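Local coordinates for secreted protein (Streptomyces lividans TK24, PDB 5LXZ) that probably oxidises alcohol groups, perhaps of glycans, as a copper metalloradical oxidase of the galactose oxidase-like AA5 family, at residues 114-119 with 125-130; 250-255 with 307-312; 353-358 with 552-557. The protein carries 1 engineered substitution. All blocks are in the same frame, centred on the assembly; numbering follows the deposited sequence. Where two conformers were deposited one is given.

Interaction 1: residues 114-119 with 125-130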
loop_
_atom_site.group_PDB
_atom_site.type_symbol
_atom_site.label_atom_id
_atom_site.label_comp_id
_atom_site.label_asym_id
_atom_site.label_seq_id
_atom_site.Cartn_x
_atom_site.Cartn_y
_atom_site.Cartn_z
ATOM N N MET A 114 21.803 11.976 7.214
ATOM C CA MET A 114 21.537 12.365 8.586
ATOM C C MET A 114 20.985 13.775 8.611
ATOM O O MET A 114 21.579 14.692 7.999
ATOM C CB MET A 114 22.857 12.341 9.356
ATOM C CG MET A 114 22.774 12.635 10.841
ATOM S SD MET A 114 21.923 11.349 11.766
ATOM C CE MET A 114 22.931 9.915 11.436
ATOM N N VAL A 115 19.859 13.973 9.291
ATOM C CA VAL A 115 19.310 15.319 9.469
ATOM C C VAL A 115 19.788 15.784 10.818
ATOM O O VAL A 115 19.329 15.311 11.841
ATOM C CB VAL A 115 17.794 15.348 9.381
ATOM C CG1 VAL A 115 17.273 16.776 9.604
ATOM C CG2 VAL A 115 17.374 14.776 8.050
ATOM N N VAL A 116 20.717 16.740 10.846
ATOM C CA VAL A 116 21.227 17.226 12.106
ATOM C C VAL A 116 20.331 18.365 12.561
ATOM O O VAL A 116 20.000 19.251 11.763
ATOM C CB VAL A 116 22.697 17.680 12.000
ATOM C CG1 VAL A 116 23.248 18.078 13.360
ATOM C CG2 VAL A 116 23.565 16.630 11.292
ATOM N N HIS A 117 19.975 18.322 13.832
ATOM C CA HIS A 117 19.110 19.275 14.503
ATOM C C HIS A 117 19.949 20.159 15.411
ATOM O O HIS A 117 20.781 19.667 16.119
ATOM C CB HIS A 117 18.087 18.550 15.367
ATOM C CG HIS A 117 16.986 17.909 14.607
ATOM N ND1 HIS A 117 17.214 16.926 13.670
ATOM C CD2 HIS A 117 15.653 18.087 14.649
ATOM C CE1 HIS A 117 16.066 16.538 13.157
ATOM N NE2 HIS A 117 15.103 17.210 13.739
ATOM N N ASN A 118 19.729 21.477 15.338
ATOM C CA ASN A 118 20.366 22.432 16.244
ATOM C C ASN A 118 19.260 23.189 16.963
ATOM O O ASN A 118 18.533 23.972 16.333
ATOM C CB ASN A 118 21.256 23.365 15.449
ATOM C CG ASN A 118 21.873 24.459 16.308
ATOM O OD1 ASN A 118 21.925 24.371 17.535
ATOM N ND2 ASN A 118 22.385 25.497 15.638
ATOM N N GLU A 119 19.137 22.938 18.270
ATOM C CA GLU A 119 18.144 23.598 19.108
ATOM C C GLU A 119 18.616 24.968 19.618
ATOM O O GLU A 119 17.870 25.641 20.280
ATOM C CB GLU A 119 17.798 22.718 20.305
ATOM C CG GLU A 119 17.210 21.376 19.893
ATOM C CD GLU A 119 16.594 20.619 21.050
ATOM O OE1 GLU A 119 16.936 20.901 22.213
ATOM O OE2 GLU A 119 15.767 19.733 20.777
ATOM N N ILE A 125 26.090 25.605 14.165
ATOM C CA ILE A 125 27.178 24.753 14.537
ATOM C C ILE A 125 27.661 24.034 13.288
ATOM O O ILE A 125 26.855 23.594 12.460
ATOM C CB ILE A 125 26.767 23.771 15.688
ATOM C CG1 ILE A 125 27.954 22.932 16.127
ATOM C CG2 ILE A 125 25.547 22.918 15.278
ATOM C CD1 ILE A 125 27.738 22.140 17.411
ATOM N N THR A 126 28.966 23.929 13.159
ATOM C CA THR A 126 29.567 23.212 12.063
ATOM C C THR A 126 30.162 21.943 12.622
ATOM O O THR A 126 30.963 21.963 13.561
ATOM C CB THR A 126 30.606 24.087 11.290
ATOM O OG1 THR A 126 29.883 25.126 10.616
ATOM C CG2 THR A 126 31.332 23.247 10.252
ATOM N N LEU A 127 29.770 20.813 12.036
ATOM C CA LEU A 127 30.366 19.569 12.390
ATOM C C LEU A 127 31.327 19.201 11.268
ATOM O O LEU A 127 30.897 19.047 10.124
ATOM C CB LEU A 127 29.285 18.490 12.536
ATOM C CG LEU A 127 28.178 18.852 13.524
ATOM C CD1 LEU A 127 27.087 17.790 13.483
ATOM C CD2 LEU A 127 28.712 19.005 14.943
ATOM N N PRO A 128 32.618 19.037 11.587
ATOM C CA PRO A 128 33.551 18.664 10.531
ATOM C C PRO A 128 33.318 17.317 9.888
ATOM O O PRO A 128 32.687 16.406 10.467
ATOM C CB PRO A 128 34.918 18.611 11.260
ATOM C CG PRO A 128 34.584 18.426 12.703
ATOM C CD PRO A 128 33.240 19.049 12.928
ATOM N N ALA A 129 33.927 17.128 8.731
ATOM C CA ALA A 129 34.065 15.802 8.205
ATOM C C ALA A 129 34.685 14.880 9.230
ATOM O O ALA A 129 35.625 15.256 9.966
ATOM C CB ALA A 129 34.923 15.804 6.942
ATOM N N GLY A 130 34.214 13.648 9.244
ATOM C CA GLY A 130 34.685 12.653 10.174
ATOM C C GLY A 130 33.972 12.707 11.517
ATOM O O GLY A 130 34.342 11.977 12.432
#

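Interaction 2: residues 250-255 with 307-312. With EDO (1,2-ethanediol), chain N; EDO (1,2-ethanediol), chain P.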
loop_
_atom_site.group_PDB
_atom_site.type_symbol
_atom_site.label_atom_id
_atom_site.label_comp_id
_atom_site.label_asym_id
_atom_site.label_seq_id
_atom_site.Cartn_x
_atom_site.Cartn_y
_atom_site.Cartn_z
ATOM N N THR A 250 -0.965 6.705 3.758
ATOM C CA THR A 250 -2.224 5.989 3.543
ATOM C C THR A 250 -3.363 6.963 3.557
ATOM O O THR A 250 -3.425 7.819 4.434
ATOM C CB THR A 250 -2.428 4.914 4.612
ATOM O OG1 THR A 250 -1.553 3.830 4.275
ATOM C CG2 THR A 250 -3.838 4.365 4.656
ATOM N N LEU A 251 -4.268 6.798 2.582
ATOM C CA LEU A 251 -5.560 7.474 2.570
ATOM C C LEU A 251 -6.628 6.444 2.828
ATOM O O LEU A 251 -6.655 5.421 2.131
ATOM C CB LEU A 251 -5.787 8.108 1.209
ATOM C CG LEU A 251 -5.290 9.548 1.040
ATOM C CD1 LEU A 251 -3.865 9.765 1.350
ATOM C CD2 LEU A 251 -5.621 9.990 -0.398
ATOM N N THR A 252 -7.475 6.656 3.800
ATOM C CA THR A 252 -8.492 5.664 4.149
ATOM C C THR A 252 -9.799 6.348 4.530
ATOM O O THR A 252 -9.800 7.389 5.163
ATOM C CB THR A 252 -7.943 4.715 5.253
ATOM O OG1 THR A 252 -8.756 3.540 5.318
ATOM C CG2 THR A 252 -7.825 5.349 6.577
ATOM N N THR A 253 -10.906 5.770 4.104
ATOM C CA THR A 253 -12.227 6.380 4.359
ATOM C C THR A 253 -12.705 6.165 5.771
ATOM O O THR A 253 -12.618 5.044 6.298
ATOM C CB THR A 253 -13.222 5.726 3.426
ATOM O OG1 THR A 253 -12.772 5.924 2.069
ATOM C CG2 THR A 253 -14.618 6.292 3.621
ATOM N N LEU A 254 -13.195 7.229 6.378
ATOM C CA LEU A 254 -13.764 7.176 7.720
ATOM C C LEU A 254 -15.291 6.944 7.665
ATOM O O LEU A 254 -15.905 6.915 6.610
ATOM C CB LEU A 254 -13.435 8.473 8.462
ATOM C CG LEU A 254 -11.944 8.766 8.650
ATOM C CD1 LEU A 254 -11.776 10.123 9.338
ATOM C CD2 LEU A 254 -11.260 7.699 9.487
ATOM N N GLY A 255 -15.891 6.768 8.830
ATOM C CA GLY A 255 -17.325 6.490 8.871
ATOM C C GLY A 255 -18.185 7.627 8.356
ATOM O O GLY A 255 -19.283 7.354 7.851
ATOM N N GLY A 307 -16.778 2.091 13.398
ATOM C CA GLY A 307 -16.245 3.382 13.011
ATOM C C GLY A 307 -14.811 3.664 13.385
ATOM O O GLY A 307 -14.266 4.672 13.015
ATOM N N LYS A 308 -14.238 2.772 14.174
ATOM C CA LYS A 308 -12.828 2.840 14.487
ATOM C C LYS A 308 -12.035 2.290 13.324
ATOM O O LYS A 308 -12.568 1.710 12.407
ATOM C CB LYS A 308 -12.521 2.118 15.815
ATOM C CG LYS A 308 -13.368 2.685 16.969
ATOM C CD LYS A 308 -12.955 2.096 18.311
ATOM C CE LYS A 308 -13.959 2.566 19.390
ATOM N NZ LYS A 308 -13.731 1.973 20.736
ATOM N N ILE A 309 -10.741 2.530 13.383
ATOM C CA ILE A 309 -9.818 2.112 12.354
ATOM C C ILE A 309 -8.960 0.973 12.872
ATOM O O ILE A 309 -8.343 1.092 13.947
ATOM C CB ILE A 309 -8.934 3.287 11.929
ATOM C CG1 ILE A 309 -9.697 4.294 11.081
ATOM C CG2 ILE A 309 -7.676 2.826 11.143
ATOM C CD1 ILE A 309 -10.089 3.852 9.663
ATOM N N PHE A 310 -8.913 -0.125 12.111
ATOM C CA PHE A 310 -8.028 -1.190 12.415
ATOM C C PHE A 310 -6.719 -1.015 11.699
ATOM O O PHE A 310 -6.702 -0.868 10.486
ATOM C CB PHE A 310 -8.641 -2.534 12.024
ATOM C CG PHE A 310 -7.771 -3.720 12.368
ATOM C CD1 PHE A 310 -7.359 -3.910 13.681
ATOM C CD2 PHE A 310 -7.317 -4.570 11.414
ATOM C CE1 PHE A 310 -6.579 -5.001 14.016
ATOM C CE2 PHE A 310 -6.522 -5.676 11.754
ATOM C CZ PHE A 310 -6.169 -5.871 13.045
ATOM N N TYR A 311 -5.648 -0.994 12.491
ATOM C CA TYR A 311 -4.268 -1.009 11.953
ATOM C C TYR A 311 -3.787 -2.407 12.088
ATOM O O TYR A 311 -3.614 -2.904 13.205
ATOM C CB TYR A 311 -3.409 -0.046 12.734
ATOM C CG TYR A 311 -1.927 -0.118 12.428
ATOM C CD1 TYR A 311 -1.455 -0.050 11.101
ATOM C CD2 TYR A 311 -0.991 -0.205 13.430
ATOM C CE1 TYR A 311 -0.095 -0.085 10.821
ATOM C CE2 TYR A 311 0.349 -0.170 13.153
ATOM C CZ TYR A 311 0.798 -0.119 11.846
ATOM O OH TYR A 311 2.123 -0.068 11.507
ATOM N N SER A 312 -3.447 -3.033 10.960
ATOM C CA SER A 312 -3.072 -4.436 10.979
ATOM C C SER A 312 -1.608 -4.606 11.394
ATOM O O SER A 312 -1.214 -5.734 11.660
ATOM C CB SER A 312 -3.267 -5.077 9.617
ATOM O OG SER A 312 -2.264 -4.630 8.711
HETATM C C1 EDO N . -15.284 7.668 12.492
HETATM O O1 EDO N . -14.835 6.747 11.475
HETATM C C2 EDO N . -15.285 9.120 12.032
HETATM O O2 EDO N . -16.072 9.280 10.866
HETATM C C1 EDO P . -2.237 3.567 0.009
HETATM O O1 EDO P . -2.578 4.009 -1.316
HETATM C C2 EDO P . -3.463 3.551 0.851
HETATM O O2 EDO P . -4.100 4.792 0.527
#

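Interaction 3: residues 353-358 with 552-557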
loop_
_atom_site.group_PDB
_atom_site.type_symbol
_atom_site.label_atom_id
_atom_site.label_comp_id
_atom_site.label_asym_id
_atom_site.label_seq_id
_atom_site.Cartn_x
_atom_site.Cartn_y
_atom_site.Cartn_z
ATOM N N ASN A 353 1.081 -8.070 3.294
ATOM C CA ASN A 353 -0.203 -7.668 2.777
ATOM C C ASN A 353 -1.239 -7.833 3.870
ATOM O O ASN A 353 -1.050 -8.605 4.834
ATOM C CB ASN A 353 -0.529 -8.421 1.474
ATOM C CG ASN A 353 -1.350 -7.593 0.522
ATOM O OD1 ASN A 353 -2.294 -6.908 0.969
ATOM N ND2 ASN A 353 -1.013 -7.572 -0.732
ATOM N N THR A 354 -2.373 -7.147 3.714
ATOM C CA THR A 354 -3.484 -7.209 4.634
ATOM C C THR A 354 -4.755 -7.281 3.815
ATOM O O THR A 354 -4.906 -6.485 2.877
ATOM C CB THR A 354 -3.593 -5.952 5.496
ATOM O OG1 THR A 354 -2.330 -5.661 6.106
ATOM C CG2 THR A 354 -4.646 -6.121 6.556
ATOM N N VAL A 355 -5.660 -8.161 4.215
ATOM C CA VAL A 355 -6.971 -8.300 3.568
ATOM C C VAL A 355 -8.038 -8.386 4.614
ATOM O O VAL A 355 -7.887 -9.140 5.592
ATOM C CB VAL A 355 -7.011 -9.588 2.689
ATOM C CG1 VAL A 355 -8.355 -9.782 2.059
ATOM C CG2 VAL A 355 -5.983 -9.502 1.578
ATOM N N LEU A 356 -9.129 -7.655 4.378
ATOM C CA LEU A 356 -10.383 -7.849 5.106
ATOM C C LEU A 356 -11.058 -9.035 4.426
ATOM O O LEU A 356 -11.453 -8.923 3.266
ATOM C CB LEU A 356 -11.223 -6.590 5.082
ATOM C CG LEU A 356 -12.632 -6.689 5.649
ATOM C CD1 LEU A 356 -12.685 -7.330 7.012
ATOM C CD2 LEU A 356 -13.211 -5.298 5.695
ATOM N N LEU A 357 -11.041 -10.189 5.073
ATOM C CA LEU A 357 -11.518 -11.401 4.438
ATOM C C LEU A 357 -12.974 -11.332 4.072
ATOM O O LEU A 357 -13.755 -10.659 4.736
ATOM C CB LEU A 357 -11.298 -12.618 5.328
ATOM C CG LEU A 357 -9.846 -12.931 5.653
ATOM C CD1 LEU A 357 -9.799 -14.023 6.722
ATOM C CD2 LEU A 357 -9.084 -13.374 4.421
ATOM N N PRO A 358 -13.352 -12.047 3.000
ATOM C CA PRO A 358 -14.743 -12.104 2.602
ATOM C C PRO A 358 -15.510 -13.077 3.498
ATOM O O PRO A 358 -14.947 -14.125 3.840
ATOM C CB PRO A 358 -14.661 -12.593 1.153
ATOM C CG PRO A 358 -13.422 -13.349 1.046
ATOM C CD PRO A 358 -12.470 -12.772 2.065
ATOM N N VAL A 552 -6.479 -0.651 0.885
ATOM C CA VAL A 552 -7.490 -0.464 1.906
ATOM C C VAL A 552 -8.857 -0.359 1.307
ATOM O O VAL A 552 -9.825 -0.207 2.049
ATOM C CB VAL A 552 -7.157 0.740 2.824
ATOM C CG1 VAL A 552 -5.801 0.510 3.491
ATOM C CG2 VAL A 552 -7.241 2.053 2.096
ATOM N N ASP A 553 -8.947 -0.406 -0.013
ATOM C CA ASP A 553 -10.230 -0.272 -0.708
ATOM C C ASP A 553 -10.948 -1.596 -0.811
ATOM O O ASP A 553 -12.160 -1.664 -0.578
ATOM C CB ASP A 553 -10.028 0.290 -2.120
ATOM C CG ASP A 553 -9.819 1.795 -2.128
ATOM O OD1 ASP A 553 -8.855 2.291 -1.499
ATOM O OD2 ASP A 553 -10.617 2.493 -2.799
ATOM N N GLN A 554 -10.265 -2.679 -1.189
ATOM C CA GLN A 554 -11.009 -3.881 -1.495
ATOM C C GLN A 554 -11.688 -4.452 -0.236
ATOM O O GLN A 554 -11.130 -4.464 0.828
ATOM C CB GLN A 554 -10.211 -4.962 -2.260
ATOM C CG GLN A 554 -9.191 -5.599 -1.380
ATOM C CD GLN A 554 -8.426 -6.743 -2.022
ATOM O OE1 GLN A 554 -8.911 -7.488 -2.855
ATOM N NE2 GLN A 554 -7.214 -6.907 -1.574
ATOM N N ARG A 555 -12.925 -4.908 -0.435
ATOM C CA ARG A 555 -13.701 -5.600 0.591
ATOM C C ARG A 555 -14.850 -6.220 -0.165
ATOM O O ARG A 555 -15.283 -5.660 -1.199
ATOM C CB ARG A 555 -14.219 -4.654 1.694
ATOM C CG ARG A 555 -14.908 -3.382 1.200
ATOM C CD ARG A 555 -15.484 -2.553 2.330
ATOM N NE ARG A 555 -14.431 -2.151 3.290
ATOM C CZ ARG A 555 -14.644 -1.836 4.559
ATOM N NH1 ARG A 555 -15.863 -1.864 5.056
ATOM N NH2 ARG A 555 -13.624 -1.491 5.349
ATOM N N SER A 556 -15.319 -7.348 0.319
ATOM C CA SER A 556 -16.428 -8.039 -0.332
ATOM C C SER A 556 -17.540 -8.227 0.671
ATOM O O SER A 556 -17.349 -8.838 1.709
ATOM C CB SER A 556 -15.936 -9.379 -0.796
ATOM O OG SER A 556 -17.038 -10.108 -1.352
ATOM N N ILE A 557 -18.700 -7.689 0.366
ATOM C CA ILE A 557 -19.833 -7.610 1.278
ATOM C C ILE A 557 -20.894 -8.585 0.807
ATOM O O ILE A 557 -21.295 -8.565 -0.347
ATOM C CB ILE A 557 -20.378 -6.186 1.286
ATOM C CG1 ILE A 557 -19.272 -5.232 1.788
ATOM C CG2 ILE A 557 -21.640 -6.087 2.143
ATOM C CD1 ILE A 557 -19.415 -3.847 1.246
HETATM O O HOH W 1 -6.696 -5.521 1.004
HETATM O O HOH W 2 -9.168 -6.151 2.009
HETATM O O HOH W 3 -14.063 -8.493 2.573
#

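Interaction 1: residues 114-119 with 125-130
Val116 and Leu127 meet tip to tip, the CG1 methyl of Val116 lying 3.9 Å from CD1 of Leu127. CB of Val116 points at the other segment, and chi1 of -175° (CG1 anti to the backbone N) makes CG1 the nearer of its two methyls. Two residues on, the amide of Asn118 slants across Ile125, with ND2 of Asn118 4.1 Å from CG2 of Ile125. Here an apolar branch meets an amide whose hydrogen bonds go elsewhere: OD1 of Asn118 accepts from Asn120 N and ND2 donates to Lys123 O, holding the connecting loop, while a bond from ND2 to Pro151 O ties it to the end of strand 148-150. Within the GlxA beta-barrel domain the two strands belong to different sheets and meet through their side chains. Strand 111-118 is hydrogen-bonded to strands 164-177 and 206-210, whereas strand 125-127 pairs with 148-150, and CA of Val116 is 9.4 Å from CA of Leu127. Val150 lies against Val116, Asn118 and Ile125. On the other side of its strand, His117 donates from ND1 to Val115 O over 3.2 Å, with the donor well above the carbonyl plane, and its ring stacks on Tyr207.

Interaction 2: residues 250-255 with 307-312
Adjacent blades of a Kelch beta-propeller meet here, the inner strand 250-253 of one blade packing against strand 309-311 of the next. Ile309 does most of the touching. Its CD1 methyl approaches CG2 of Thr252 tip to tip at 4.1 Å, and the same methyl lies 4.0 Å from CD2 of Leu254, whose side chain crosses that of Ile309 at about a right angle. Two successive bends in Ile309 (chi1 -74°, chi2 -70°) bring CD1 to both partners. Thr252 divides its labour: the methyl faces Ile309, while OG1 is hydrogen-bonded to Leu301 O in the following blade. Where the loop after one strand meets the loop before the other, a molecule of 1,2-ethanediol, probably from the crystallisation liquor, bridges them. Its O1 accepts from Gly255 N at 2.8 Å and donates to Gly307 O at 2.6 Å. A second such molecule takes the N-H of Leu251 on its O2, 2.9 Å from Leu251 N. Around the contact, strand 250-253 is bonded through Thr252 to Leu260 of strand 259-262, and Ile309 lies between Leu301 of strand 301-303 and Trp330 of strand 328-330.

Interaction 3: residues 353-358 with 552-557
Arg555 passes slantwise over Leu356, and nearly all of what it touches there is the single methyl CD2. The contact begins at the root, with CB of Arg555 4.2 Å from CD2 of Leu356. Beyond it CG sits between the backbone N and the carbonyl carbon (chi1 49°), and after an extended step the chain bends at chi3 (59°), folding the guanidinium back over the leucine. NE and CZ then pass the same methyl, which lies over one face of the flat group and toward its rim; the closest approach is 3.8 Å, between NH2 of Arg555 and CD2 of Leu356. At the tip, NH1 donates to Leu578 O and NH2 to Leu303 O, so carbonyl groups at two ends fix the rotation of the plane while the methyl covers a face. The contact joins the inner strand 353-356 of a propeller blade to the early-set domain, at the point where the chain runs into strand 556-564. Three ordered waters link the segments, one through the side-chain amide of Gln554 and two between backbone groups. The first accepts from NE2 of Gln554 at 3.0 Å and donates to Thr354 O at 2.8 Å; a second accepts from Leu356 N at 2.8 Å and donates to Gln554 O. A third accepts from Ser556 N at 2.8 Å and also approaches Leu356 O. The amide of Gln554 is held further by the neighbouring blade, its OE1 accepting from Ile412 N and its NE2 also donating to Ala410 O. At the far end the contact turns apolar, CB of Pro358 resting 4.0 Å from CB of Ser556, and the backbone of Ser556 is hydrogen-bonded to Ala360.

Interactions 2 and 3 are neighbours, with centres about 12 Å apart, and they touch: OG of Ser312 lies 2.8 Å from OG1 of Thr354, a probable hydrogen bond, and CG2 of Val552 packs 3.4 Å from Leu251 O. Both follow closely on copper ligands in the chain, segment 250-255 on Tyr248 and segment 552-557 on His548, which complete one copper site with Tyr460 and His461. Interaction 1 stands apart in the barrel domain, its centre about 39 Å from that of interaction 2 and about 45 Å from that of interaction 3. A second copper ion is bound by Asp53 and Glu101.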